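D-alanyl-D-alanine carboxypeptidase (Penicillin binding protein) family protein (Francisella tularensis subsp. tularensis, PDB 6OSU) probably removes the terminal D-alanine from peptidoglycan precursors as a serine-type D-Ala-D-Ala carboxypeptidase of the S11 family, acting in bacterial cell wall synthesis. Local coordinates at residues K195-K200 with D275-G280; F269-A274 with S291-D296; M120-G125 with Q261-R266. All blocks are in the same frame, centred on the assembly; numbering follows the deposited sequence.

Interactions 1 and 3 both reach the predicted active site, and interaction 2 joins interaction 1 through the edge of the catalytic-domain sheet. Interactions 1 and 2, with centres about 11 Å apart, share neighbouring strands: Asp275 N lies 3.1 Å from Ser292 O, and Gly276 O lies 3.2 Å from Ser292 N. Interactions 1 and 3 are closer still, with centres about 7 Å apart. Lys200 O and Asn263 N, 2.7 Å apart, join their backbones, while Lys278 NZ and Ser124 OG, 2.8 Å apart, meet in the predicted site. Interactions 2 and 3, about 17 Å apart between centres, touch where CE2 of Phe269 packs 3.5 Å from Asn263 O.

Interaction 1 of 3, residues K195-K200 with D275-G280; sequences KVYDDK and DGMKTG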
ATOM      1  N   LYS A 195      -1.561  11.267  -0.737  1.00 53.49           N
ATOM      2  CA  LYS A 195      -2.881  11.760  -1.113  1.00 54.97           C
ATOM      3  C   LYS A 195      -2.981  12.082  -2.598  1.00 53.76           C
ATOM      4  O   LYS A 195      -4.092  12.107  -3.139  1.00 54.81           O
ATOM      5  CB  LYS A 195      -3.243  13.003  -0.297  1.00 59.12           C
ATOM      6  CG  LYS A 195      -3.407  12.754   1.195  1.00 62.28           C
ATOM      7  CD  LYS A 195      -3.785  14.038   1.924  1.00 66.49           C
ATOM      8  CE  LYS A 195      -3.679  13.874   3.433  1.00 68.66           C
ATOM      9  NZ  LYS A 195      -2.993  15.039   4.064  1.00 71.10           N
ATOM     10  N   VAL A 196      -1.852  12.323  -3.271  1.00 51.58           N
ATOM     11  CA  VAL A 196      -1.885  12.675  -4.688  1.00 51.14           C
ATOM     12  C   VAL A 196      -2.429  11.524  -5.525  1.00 51.28           C
ATOM     13  O   VAL A 196      -3.049  11.746  -6.574  1.00 52.27           O
ATOM     14  CB  VAL A 196      -0.480  13.097  -5.165  1.00 50.30           C
ATOM     15  CG1 VAL A 196      -0.509  13.526  -6.627  1.00 50.22           C
ATOM     16  CG2 VAL A 196       0.065  14.214  -4.297  1.00 52.11           C
ATOM     17  N   TYR A 197      -2.227  10.283  -5.077  1.00 50.14           N
ATOM     18  CA  TYR A 197      -2.662   9.136  -5.863  1.00 50.06           C
ATOM     19  C   TYR A 197      -4.178   9.031  -5.959  1.00 52.01           C
ATOM     20  O   TYR A 197      -4.680   8.297  -6.817  1.00 51.38           O
ATOM     21  CB  TYR A 197      -2.079   7.851  -5.281  1.00 49.90           C
ATOM     22  CG  TYR A 197      -0.597   7.703  -5.540  1.00 50.77           C
ATOM     23  CD1 TYR A 197      -0.127   7.387  -6.809  1.00 50.49           C
ATOM     24  CD2 TYR A 197       0.331   7.889  -4.524  1.00 51.97           C
ATOM     25  CE1 TYR A 197       1.222   7.245  -7.058  1.00 50.88           C
ATOM     26  CE2 TYR A 197       1.691   7.755  -4.765  1.00 52.40           C
ATOM     27  CZ  TYR A 197       2.128   7.434  -6.037  1.00 51.71           C
ATOM     28  OH  TYR A 197       3.471   7.295  -6.292  1.00 51.33           O
ATOM     29  N   ASP A 198      -4.916   9.753  -5.120  1.00 54.37           N
ATOM     30  CA  ASP A 198      -6.370   9.752  -5.182  1.00 55.19           C
ATOM     31  C   ASP A 198      -6.923  10.786  -6.159  1.00 54.75           C
ATOM     32  O   ASP A 198      -8.143  10.856  -6.335  1.00 57.15           O
ATOM     33  CB  ASP A 198      -6.954   9.984  -3.780  1.00 57.75           C
ATOM     34  CG  ASP A 198      -8.424   9.605  -3.684  1.00 61.91           C
ATOM     35  OD1 ASP A 198      -8.793   8.503  -4.145  1.00 62.49           O
ATOM     36  OD2 ASP A 198      -9.215  10.406  -3.141  1.00 64.90           O
ATOM     37  N   ASP A 199      -6.061  11.578  -6.802  1.00 72.32           N
ATOM     38  CA  ASP A 199      -6.525  12.558  -7.781  1.00 71.65           C
ATOM     39  C   ASP A 199      -7.209  11.865  -8.953  1.00 71.25           C
ATOM     40  O   ASP A 199      -6.662  10.930  -9.544  1.00 70.46           O
ATOM     41  CB  ASP A 199      -5.356  13.404  -8.291  1.00 70.61           C
ATOM     42  CG  ASP A 199      -4.847  14.393  -7.258  1.00 73.22           C
ATOM     43  OD1 ASP A 199      -5.334  14.366  -6.107  1.00 75.88           O
ATOM     44  OD2 ASP A 199      -3.957  15.201  -7.601  1.00 73.03           O
ATOM     45  N   LYS A 200      -8.413  12.334  -9.292  1.00 72.63           N
ATOM     46  CA  LYS A 200      -9.171  11.716 -10.376  1.00 71.10           C
ATOM     47  C   LYS A 200      -8.556  12.011 -11.738  1.00 67.05           C
ATOM     48  O   LYS A 200      -8.695  11.207 -12.666  1.00 65.35           O
ATOM     49  CB  LYS A 200     -10.623  12.192 -10.338  1.00 73.37           C
ATOM     50  CG  LYS A 200     -11.322  11.983  -9.000  1.00 76.53           C
ATOM     51  CD  LYS A 200     -11.685  10.523  -8.772  1.00 78.20           C
ATOM     52  CE  LYS A 200     -11.028   9.982  -7.510  1.00 80.03           C
ATOM     53  NZ  LYS A 200     -11.282  10.857  -6.329  1.00 82.68           N
ATOM     54  N   ASP A 275      -8.029   4.562  -2.620  1.00 62.12           N
ATOM     55  CA  ASP A 275      -7.322   5.828  -2.763  1.00 62.60           C
ATOM     56  C   ASP A 275      -5.960   5.676  -3.429  1.00 58.63           C
ATOM     57  O   ASP A 275      -5.181   6.637  -3.437  1.00 59.13           O
ATOM     58  CB  ASP A 275      -7.161   6.522  -1.405  1.00 65.36           C
ATOM     59  CG  ASP A 275      -6.662   5.584  -0.319  1.00 65.30           C
ATOM     60  OD1 ASP A 275      -7.010   5.811   0.860  1.00 67.22           O
ATOM     61  OD2 ASP A 275      -5.939   4.618  -0.637  1.00 63.45           O
ATOM     62  N   GLY A 276      -5.654   4.508  -3.993  1.00 55.51           N
ATOM     63  CA  GLY A 276      -4.369   4.292  -4.635  1.00 54.12           C
ATOM     64  C   GLY A 276      -4.418   3.050  -5.495  1.00 55.08           C
ATOM     65  O   GLY A 276      -5.404   2.310  -5.500  1.00 57.65           O
ATOM     66  N   MET A 277      -3.330   2.821  -6.227  1.00 53.44           N
ATOM     67  CA  MET A 277      -2.138   3.662  -6.163  1.00 51.94           C
ATOM     68  C   MET A 277      -1.601   3.974  -7.564  1.00 50.43           C
ATOM     69  O   MET A 277      -1.584   5.128  -7.981  1.00 50.27           O
ATOM     70  CB  MET A 277      -1.053   2.980  -5.318  1.00 50.90           C
ATOM     71  CG  MET A 277       0.181   3.825  -5.036  1.00 52.42           C
ATOM     72  SD  MET A 277       1.340   3.062  -3.859  1.00 53.90           S
ATOM     73  CE  MET A 277       2.386   4.457  -3.453  1.00 54.49           C
ATOM     74  N   LYS A 278      -1.178   2.943  -8.295  1.00 49.40           N
ATOM     75  CA  LYS A 278      -0.439   3.144  -9.534  1.00 50.26           C
ATOM     76  C   LYS A 278      -0.625   1.955 -10.466  1.00 50.93           C
ATOM     77  O   LYS A 278      -0.620   0.801 -10.024  1.00 50.84           O
ATOM     78  CB  LYS A 278       1.054   3.340  -9.254  1.00 51.07           C
ATOM     79  CG  LYS A 278       1.873   3.764 -10.459  1.00 52.91           C
ATOM     80  CD  LYS A 278       1.569   5.201 -10.827  1.00 55.27           C
ATOM     81  CE  LYS A 278       2.318   5.632 -12.077  1.00 58.28           C
ATOM     82  NZ  LYS A 278       1.769   5.005 -13.311  1.00 60.10           N
ATOM     83  N   THR A 279      -0.757   2.243 -11.756  1.00 51.13           N
ATOM     84  CA  THR A 279      -0.846   1.236 -12.799  1.00 51.04           C
ATOM     85  C   THR A 279       0.448   1.217 -13.598  1.00 50.82           C
ATOM     86  O   THR A 279       1.299   2.098 -13.468  1.00 51.80           O
ATOM     87  CB  THR A 279      -2.035   1.506 -13.732  1.00 52.33           C
ATOM     88  OG1 THR A 279      -1.916   2.824 -14.282  1.00 54.35           O
ATOM     89  CG2 THR A 279      -3.342   1.402 -12.975  1.00 52.18           C
ATOM     90  N   GLY A 280       0.578   0.193 -14.433  1.00 50.30           N
ATOM     91  CA  GLY A 280       1.702   0.064 -15.339  1.00 51.66           C
ATOM     92  C   GLY A 280       1.462  -1.018 -16.371  1.00 53.23           C
ATOM     93  O   GLY A 280       0.760  -1.997 -16.096  1.00 53.41           O
TER
HETATM   94  O   HOH W   1      -4.236   5.899  -7.827  1.00 48.54           O
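Tyr197 lays one face of its ring over the side chain of Met277. CG of Met277 stands 3.9 Å from the ring centroid and only 6° off the normal, a CH-pi contact almost over the centre. The methionine chain then runs on, extended, along that face: SD lies farther from it, as a Met-aromatic contact, and the CE methyl closes on Tyr197 CE2 at 3.6 Å. A first torsion that sets CG opposite the backbone N (chi1 -173°) starts the chain on this course. At the ring's rim, near its plane, CD of Lys278 comes to 4.3 Å from CE1. Tyr197 OH makes a weak hydrogen bond to Ser71.

A water joins the backbones, donating to Tyr197 O at 2.6 Å and to Met277 O at 2.8 Å, and so gives two acceptors, neither of which could donate to the other, a shared donor. Met277 belongs to the edge strand 274-282 of the five-stranded antiparallel sheet of the penicillin-binding fold. The strand is irregular here: a cis peptide bond precedes Met277, and two classic beta bulges, Asp275-Gly276 opposite Ser292 and Met277-Lys278 opposite Val290, interrupt the regular register with strand 288-295 without ending the pairing.

Toward the start of the strand, Asp198 sets OD1 against CA of Asp275 at 3.4 Å. The two carboxylates are turned 90° to each other, and their OD1 atoms remain 6.0 Å apart. Asp275 directs its own carboxylate elsewhere, to a salt bridge with Arg299 and a hydrogen bond from Tyr194, which would probably ease any repulsion. At the other end Lys278, the predicted substrate-binding lysine of the KTG motif, folds back so that NZ donates to Thr279 O at 2.9 Å and also bonds Ser124.

Interaction 2 of 3, residues F269-A274 with S291-D296; sequences FTFDGA and SSAKQD
Ala274 and Ala293 face each other as an antiparallel non-hydrogen-bonded pair, their CA atoms 4.0 Å apart and both methyls on the same face of the sheet. This is the tight end of the contact. Ser292 O meets Ala274 CA at 3.4 Å in a CA-H...O contact, and Ala293 CA makes a similar one to Gly273 O. On the methyl side the ring of Phe271 leans in obliquely, CE2 coming to 3.6 Å from Ala293 CB. A chi1 of -162° swings the ring to the carbonyl side of its own residue, and it reaches between Ala293 and helix 310-327, where Ala318, Leu321 and Leu325 pack against it.

Between the ring and the strand the chain reverses in a type II beta turn from Phe271 to Ala274, closed by a weak backbone bond. Gly273 holds the third position with phi at +90°, and its CA passes beside Lys294 O at 3.6 Å. Its carbonyl accepts from Lys294 N at 3.0 Å, in a bond that is nearly straight at the hydrogen (170°) although the donor stands above the carbonyl plane.

Farther out the contact is looser. Gln295 stretches its extended side chain back to the turn, and NE2 reaches Asp272 O at 3.0 Å, but the bond is bent and weak. The exposed side chain of Lys294 leads away from the turn. The chemistry thus divides: apolar packing and one nearly straight backbone bond fix the start of strand 274-282 to its neighbour, whereas the amide at the solvent side can add little more than a light tether.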
ATOM      1  N   PHE A 269     -12.718   5.264  -9.225  1.00 65.35           N
ATOM      2  CA  PHE A 269     -14.099   5.585  -9.558  1.00 69.39           C
ATOM      3  C   PHE A 269     -15.070   4.470  -9.197  1.00 70.83           C
ATOM      4  O   PHE A 269     -16.239   4.750  -8.904  1.00 73.51           O
ATOM      5  CB  PHE A 269     -14.219   5.894 -11.056  1.00 70.24           C
ATOM      6  CG  PHE A 269     -13.154   6.822 -11.575  1.00 69.48           C
ATOM      7  CD1 PHE A 269     -13.383   8.187 -11.662  1.00 70.92           C
ATOM      8  CD2 PHE A 269     -11.919   6.328 -11.976  1.00 67.44           C
ATOM      9  CE1 PHE A 269     -12.401   9.041 -12.136  1.00 70.24           C
ATOM     10  CE2 PHE A 269     -10.934   7.175 -12.449  1.00 66.50           C
ATOM     11  CZ  PHE A 269     -11.176   8.534 -12.531  1.00 68.36           C
ATOM     12  N   THR A 270     -14.617   3.216  -9.208  1.00 69.36           N
ATOM     13  CA  THR A 270     -15.500   2.066  -9.046  1.00 71.42           C
ATOM     14  C   THR A 270     -15.480   1.474  -7.642  1.00 72.06           C
ATOM     15  O   THR A 270     -16.543   1.142  -7.106  1.00 76.25           O
ATOM     16  CB  THR A 270     -15.135   0.977 -10.061  1.00 70.46           C
ATOM     17  OG1 THR A 270     -13.784   0.547  -9.849  1.00 67.40           O
ATOM     18  CG2 THR A 270     -15.276   1.507 -11.480  1.00 71.38           C
ATOM     19  N   PHE A 271     -14.310   1.331  -7.027  1.00 68.87           N
ATOM     20  CA  PHE A 271     -14.187   0.652  -5.742  1.00 68.33           C
ATOM     21  C   PHE A 271     -14.347   1.659  -4.609  1.00 71.56           C
ATOM     22  O   PHE A 271     -13.610   2.650  -4.543  1.00 71.54           O
ATOM     23  CB  PHE A 271     -12.843  -0.067  -5.639  1.00 62.91           C
ATOM     24  CG  PHE A 271     -12.796  -1.123  -4.569  1.00 60.86           C
ATOM     25  CD1 PHE A 271     -13.017  -2.455  -4.884  1.00 60.48           C
ATOM     26  CD2 PHE A 271     -12.525  -0.784  -3.252  1.00 59.03           C
ATOM     27  CE1 PHE A 271     -12.971  -3.428  -3.904  1.00 60.23           C
ATOM     28  CE2 PHE A 271     -12.481  -1.752  -2.268  1.00 58.56           C
ATOM     29  CZ  PHE A 271     -12.701  -3.076  -2.592  1.00 59.36           C
ATOM     30  N   ASP A 272     -15.301   1.398  -3.718  1.00 75.65           N
ATOM     31  CA  ASP A 272     -15.554   2.298  -2.600  1.00 79.22           C
ATOM     32  C   ASP A 272     -14.398   2.250  -1.608  1.00 77.09           C
ATOM     33  O   ASP A 272     -14.038   1.180  -1.107  1.00 77.21           O
ATOM     34  CB  ASP A 272     -16.858   1.923  -1.902  1.00 85.24           C
ATOM     35  CG  ASP A 272     -17.562   3.123  -1.298  1.00 90.57           C
ATOM     36  OD1 ASP A 272     -18.400   3.731  -1.999  1.00 93.79           O
ATOM     37  OD2 ASP A 272     -17.274   3.465  -0.128  1.00 92.07           O
ATOM     38  N   GLY A 273     -13.815   3.413  -1.325  1.00 74.88           N
ATOM     39  CA  GLY A 273     -12.732   3.505  -0.370  1.00 72.03           C
ATOM     40  C   GLY A 273     -11.341   3.338  -0.944  1.00 68.49           C
ATOM     41  O   GLY A 273     -10.367   3.374  -0.180  1.00 67.93           O
ATOM     42  N   ALA A 274     -11.213   3.157  -2.255  1.00 66.51           N
ATOM     43  CA  ALA A 274      -9.904   3.033  -2.881  1.00 63.51           C
ATOM     44  C   ALA A 274      -9.282   4.412  -3.060  1.00 63.39           C
ATOM     45  O   ALA A 274      -9.920   5.327  -3.590  1.00 64.21           O
ATOM     46  CB  ALA A 274     -10.024   2.324  -4.228  1.00 61.98           C
ATOM     47  N   SER A 291      -2.657  -1.253  -5.630  1.00 44.64           N
ATOM     48  CA  SER A 291      -3.866  -0.576  -5.188  1.00 47.41           C
ATOM     49  C   SER A 291      -4.001  -0.692  -3.678  1.00 49.38           C
ATOM     50  O   SER A 291      -3.463  -1.609  -3.050  1.00 50.74           O
ATOM     51  CB  SER A 291      -5.112  -1.151  -5.870  1.00 48.74           C
ATOM     52  OG  SER A 291      -5.303  -2.505  -5.500  1.00 50.11           O
ATOM     53  N   SER A 292      -4.733   0.257  -3.101  1.00 49.37           N
ATOM     54  CA  SER A 292      -4.994   0.271  -1.672  1.00 50.54           C
ATOM     55  C   SER A 292      -6.403   0.784  -1.426  1.00 52.28           C
ATOM     56  O   SER A 292      -6.850   1.731  -2.079  1.00 52.43           O
ATOM     57  CB  SER A 292      -3.977   1.141  -0.923  1.00 51.79           C
ATOM     58  OG  SER A 292      -4.095   0.964   0.478  1.00 53.37           O
ATOM     59  N   ALA A 293      -7.099   0.151  -0.488  1.00 54.27           N
ATOM     60  CA  ALA A 293      -8.457   0.541  -0.141  1.00 57.90           C
ATOM     61  C   ALA A 293      -8.609   0.517   1.371  1.00 59.68           C
ATOM     62  O   ALA A 293      -8.087  -0.376   2.041  1.00 57.50           O
ATOM     63  CB  ALA A 293      -9.495  -0.385  -0.791  1.00 58.57           C
ATOM     64  N   LYS A 294      -9.326   1.504   1.900  1.00 64.29           N
ATOM     65  CA  LYS A 294      -9.560   1.639   3.330  1.00 69.01           C
ATOM     66  C   LYS A 294     -11.059   1.645   3.591  1.00 73.64           C
ATOM     67  O   LYS A 294     -11.810   2.335   2.894  1.00 73.84           O
ATOM     68  CB  LYS A 294      -8.913   2.920   3.868  1.00 70.16           C
ATOM     69  CG  LYS A 294      -8.978   3.071   5.378  1.00 72.67           C
ATOM     70  CD  LYS A 294      -8.157   4.265   5.848  1.00 73.69           C
ATOM     71  CE  LYS A 294      -8.014   4.274   7.364  1.00 76.56           C
ATOM     72  NZ  LYS A 294      -7.232   5.442   7.859  1.00 78.08           N
ATOM     73  N   GLN A 295     -11.492   0.871   4.582  1.00 78.66           N
ATOM     74  CA  GLN A 295     -12.901   0.846   4.972  1.00 84.94           C
ATOM     75  C   GLN A 295     -12.969   0.625   6.475  1.00 87.89           C
ATOM     76  O   GLN A 295     -12.632  -0.460   6.960  1.00 87.95           O
ATOM     77  CB  GLN A 295     -13.670  -0.235   4.219  1.00 87.46           C
ATOM     78  CG  GLN A 295     -14.278   0.256   2.917  1.00 90.05           C
ATOM     79  CD  GLN A 295     -14.948  -0.847   2.125  1.00 92.64           C
ATOM     80  OE1 GLN A 295     -14.996  -2.000   2.558  1.00 94.04           O
ATOM     81  NE2 GLN A 295     -15.468  -0.501   0.954  1.00 93.39           N
ATOM     82  N   ASP A 296     -13.394   1.658   7.201  1.00 90.52           N
ATOM     83  CA  ASP A 296     -13.544   1.615   8.654  1.00 94.55           C
ATOM     84  C   ASP A 296     -12.220   1.249   9.332  1.00 91.33           C
ATOM     85  O   ASP A 296     -12.091   0.234  10.022  1.00 91.48           O
ATOM     86  CB  ASP A 296     -14.671   0.658   9.061  1.00 99.70           C
ATOM     87  CG  ASP A 296     -15.016   0.756  10.536  1.00106.74           C
ATOM     88  OD1 ASP A 296     -14.904  -0.262  11.251  1.00108.20           O
ATOM     89  OD2 ASP A 296     -15.401   1.859  10.980  1.00110.65           O
TER

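Interaction 3 of 3, residues M120-G125 with Q261-R266; sequences MDVVSG and QNNRNR
Two amide groups face two successive valines. The amide of Gln261 has both methyls of Val123 over one face: CG2 lies over CD, 3.9 Å from it, and CG1 is nearer the nitrogen, 3.2 Å from NE2. That nitrogen finds its hydrogen-bond acceptor elsewhere, in Lys102 O. The amide of Asn263 is covered on one face by Val122, whose carbonyl O lies over that face, 3.9 Å from CG, while CG1 rests against the asparagine CB at 3.7 Å. The first torsion of Asn263, -169°, turns CG away from its backbone N, so that the two side chains cross at about a right angle.

Both ends of this buried amide are engaged. ND2 donates to Asp199 O, and OD1 accepts from Asn265 N at 2.9 Å, the donor displaced toward the face remote from Val122; this is an Asx turn. Asn265 in turn caps the next helix through Leu267 N. Between the backbones, Val122 O receives a CA-H...O contact from Asn263 CA at 3.5 Å, nearly straight at 165°.

The chain leaving strand 258-262 is thereby packed against a pi-widened turn near the end of helix 113-123. Ser124, the first residue to leave helical angles, has positive phi and opens the SxN motif of the penicillin-binding proteins; its OG bonds Ser64 and Lys278 in the predicted active site.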
ATOM      1  N   MET A 120       3.433  12.655 -12.611  1.00 55.81           N
ATOM      2  CA  MET A 120       4.034  11.330 -12.489  1.00 55.28           C
ATOM      3  C   MET A 120       3.045  10.319 -11.919  1.00 54.12           C
ATOM      4  O   MET A 120       2.902   9.212 -12.450  1.00 53.76           O
ATOM      5  CB  MET A 120       5.289  11.414 -11.620  1.00 56.03           C
ATOM      6  CG  MET A 120       5.959  10.085 -11.322  1.00 55.42           C
ATOM      7  SD  MET A 120       7.478  10.348 -10.382  1.00 56.86           S
ATOM      8  CE  MET A 120       6.880  11.381  -9.046  1.00 55.89           C
ATOM      9  N   ASP A 121       2.339  10.689 -10.846  1.00 54.23           N
ATOM     10  CA  ASP A 121       1.476   9.743 -10.145  1.00 54.94           C
ATOM     11  C   ASP A 121       0.142   9.531 -10.855  1.00 53.52           C
ATOM     12  O   ASP A 121      -0.341   8.397 -10.947  1.00 52.27           O
ATOM     13  CB  ASP A 121       1.227  10.224  -8.717  1.00 58.93           C
ATOM     14  CG  ASP A 121       2.493  10.280  -7.889  1.00 63.56           C
ATOM     15  OD1 ASP A 121       3.502   9.643  -8.273  1.00 64.77           O
ATOM     16  OD2 ASP A 121       2.472  10.952  -6.835  1.00 65.51           O
ATOM     17  N   VAL A 122      -0.469  10.603 -11.349  1.00 54.22           N
ATOM     18  CA  VAL A 122      -1.832  10.544 -11.870  1.00 55.28           C
ATOM     19  C   VAL A 122      -1.847  10.223 -13.355  1.00 55.14           C
ATOM     20  O   VAL A 122      -2.676   9.442 -13.823  1.00 54.92           O
ATOM     21  CB  VAL A 122      -2.551  11.877 -11.581  1.00 56.45           C
ATOM     22  CG1 VAL A 122      -3.976  11.845 -12.105  1.00 57.71           C
ATOM     23  CG2 VAL A 122      -2.508  12.179 -10.090  1.00 55.81           C
ATOM     24  N   VAL A 123      -0.929  10.828 -14.105  1.00 56.09           N
ATOM     25  CA  VAL A 123      -0.891  10.706 -15.557  1.00 56.55           C
ATOM     26  C   VAL A 123       0.198   9.742 -16.018  1.00 55.22           C
ATOM     27  O   VAL A 123       0.196   9.326 -17.188  1.00 57.61           O
ATOM     28  CB  VAL A 123      -0.740  12.117 -16.180  1.00 58.37           C
ATOM     29  CG1 VAL A 123      -0.101  12.102 -17.572  1.00 59.84           C
ATOM     30  CG2 VAL A 123      -2.099  12.797 -16.234  1.00 60.15           C
ATOM     31  N   SER A 124       1.097   9.332 -15.123  1.00 52.86           N
ATOM     32  CA  SER A 124       2.207   8.441 -15.457  1.00 52.86           C
ATOM     33  C   SER A 124       3.127   9.075 -16.496  1.00 53.67           C
ATOM     34  O   SER A 124       3.677   8.390 -17.365  1.00 54.67           O
ATOM     35  CB  SER A 124       1.706   7.071 -15.931  1.00 53.51           C
ATOM     36  OG  SER A 124       2.683   6.071 -15.717  1.00 54.11           O
ATOM     37  N   GLY A 125       3.307  10.391 -16.396  1.00 53.62           N
ATOM     38  CA  GLY A 125       4.081  11.118 -17.383  1.00 54.04           C
ATOM     39  C   GLY A 125       5.561  10.815 -17.257  1.00 52.70           C
ATOM     40  O   GLY A 125       6.156  11.023 -16.186  1.00 51.82           O
ATOM     41  N   GLN A 261      -6.445  14.775 -18.782  1.00 67.81           N
ATOM     42  CA  GLN A 261      -6.257  13.338 -18.668  1.00 67.78           C
ATOM     43  C   GLN A 261      -6.831  12.847 -17.351  1.00 67.29           C
ATOM     44  O   GLN A 261      -6.729  13.527 -16.325  1.00 66.03           O
ATOM     45  CB  GLN A 261      -4.777  12.947 -18.748  1.00 67.46           C
ATOM     46  CG  GLN A 261      -3.971  13.741 -19.753  1.00 70.33           C
ATOM     47  CD  GLN A 261      -2.651  13.081 -20.075  1.00 70.85           C
ATOM     48  OE1 GLN A 261      -2.613  11.918 -20.473  1.00 71.73           O
ATOM     49  NE2 GLN A 261      -1.560  13.815 -19.899  1.00 70.78           N
ATOM     50  N   ASN A 262      -7.430  11.662 -17.387  1.00 68.42           N
ATOM     51  CA  ASN A 262      -7.902  11.004 -16.182  1.00 68.39           C
ATOM     52  C   ASN A 262      -6.803  10.138 -15.586  1.00 66.96           C
ATOM     53  O   ASN A 262      -5.902   9.665 -16.285  1.00 65.16           O
ATOM     54  CB  ASN A 262      -9.124  10.132 -16.470  1.00 69.83           C
ATOM     55  CG  ASN A 262     -10.334  10.937 -16.877  1.00 73.10           C
ATOM     56  OD1 ASN A 262     -10.942  11.620 -16.053  1.00 74.47           O
ATOM     57  ND2 ASN A 262     -10.701  10.850 -18.150  1.00 74.80           N
ATOM     58  N   ASN A 263      -6.886   9.937 -14.274  1.00 68.76           N
ATOM     59  CA  ASN A 263      -6.127   8.874 -13.639  1.00 69.71           C
ATOM     60  C   ASN A 263      -6.629   7.535 -14.159  1.00 73.27           C
ATOM     61  O   ASN A 263      -7.830   7.251 -14.113  1.00 73.91           O
ATOM     62  CB  ASN A 263      -6.274   8.954 -12.119  1.00 68.38           C
ATOM     63  CG  ASN A 263      -5.311   8.039 -11.380  1.00 65.59           C
ATOM     64  OD1 ASN A 263      -4.894   7.000 -11.891  1.00 63.72           O
ATOM     65  ND2 ASN A 263      -4.958   8.426 -10.162  1.00 66.14           N
ATOM     66  N   ARG A 264      -5.713   6.717 -14.664  1.00 77.20           N
ATOM     67  CA  ARG A 264      -6.088   5.455 -15.284  1.00 79.72           C
ATOM     68  C   ARG A 264      -6.228   4.321 -14.284  1.00 75.74           C
ATOM     69  O   ARG A 264      -6.396   3.169 -14.694  1.00 76.32           O
ATOM     70  CB  ARG A 264      -5.086   5.085 -16.381  1.00 83.83           C
ATOM     71  CG  ARG A 264      -5.343   5.864 -17.661  1.00 90.01           C
ATOM     72  CD  ARG A 264      -4.487   5.410 -18.826  1.00 95.31           C
ATOM     73  NE  ARG A 264      -4.681   4.007 -19.169  1.00 99.55           N
ATOM     74  CZ  ARG A 264      -4.006   3.396 -20.134  1.00102.75           C
ATOM     75  NH1 ARG A 264      -4.226   2.116 -20.405  1.00104.30           N
ATOM     76  NH2 ARG A 264      -3.099   4.072 -20.825  1.00103.62           N
ATOM     77  N   ASN A 265      -6.171   4.616 -12.988  1.00 70.02           N
ATOM     78  CA  ASN A 265      -6.541   3.637 -11.970  1.00 65.42           C
ATOM     79  C   ASN A 265      -8.058   3.676 -11.845  1.00 65.52           C
ATOM     80  O   ASN A 265      -8.629   4.499 -11.127  1.00 65.65           O
ATOM     81  CB  ASN A 265      -5.851   3.932 -10.645  1.00 61.47           C
ATOM     82  CG  ASN A 265      -6.197   2.920  -9.571  1.00 60.21           C
ATOM     83  OD1 ASN A 265      -6.784   1.875  -9.852  1.00 59.55           O
ATOM     84  ND2 ASN A 265      -5.832   3.224  -8.330  1.00 59.90           N
ATOM     85  N   ARG A 266      -8.718   2.763 -12.564  1.00 64.82           N
ATOM     86  CA  ARG A 266     -10.176   2.746 -12.598  1.00 65.42           C
ATOM     87  C   ARG A 266     -10.777   2.534 -11.215  1.00 63.07           C
ATOM     88  O   ARG A 266     -11.917   2.942 -10.965  1.00 63.55           O
ATOM     89  CB  ARG A 266     -10.661   1.657 -13.556  1.00 67.58           C
ATOM     90  CG  ARG A 266     -10.352   1.925 -15.021  1.00 69.30           C
ATOM     91  CD  ARG A 266     -10.984   3.227 -15.461  1.00 72.49           C
ATOM     92  NE  ARG A 266     -12.377   3.313 -15.031  1.00 76.15           N
ATOM     93  CZ  ARG A 266     -13.109   4.421 -15.077  1.00 78.07           C
ATOM     94  NH1 ARG A 266     -12.582   5.549 -15.538  1.00 77.50           N
ATOM     95  NH2 ARG A 266     -14.366   4.402 -14.660  1.00 80.77           N
TER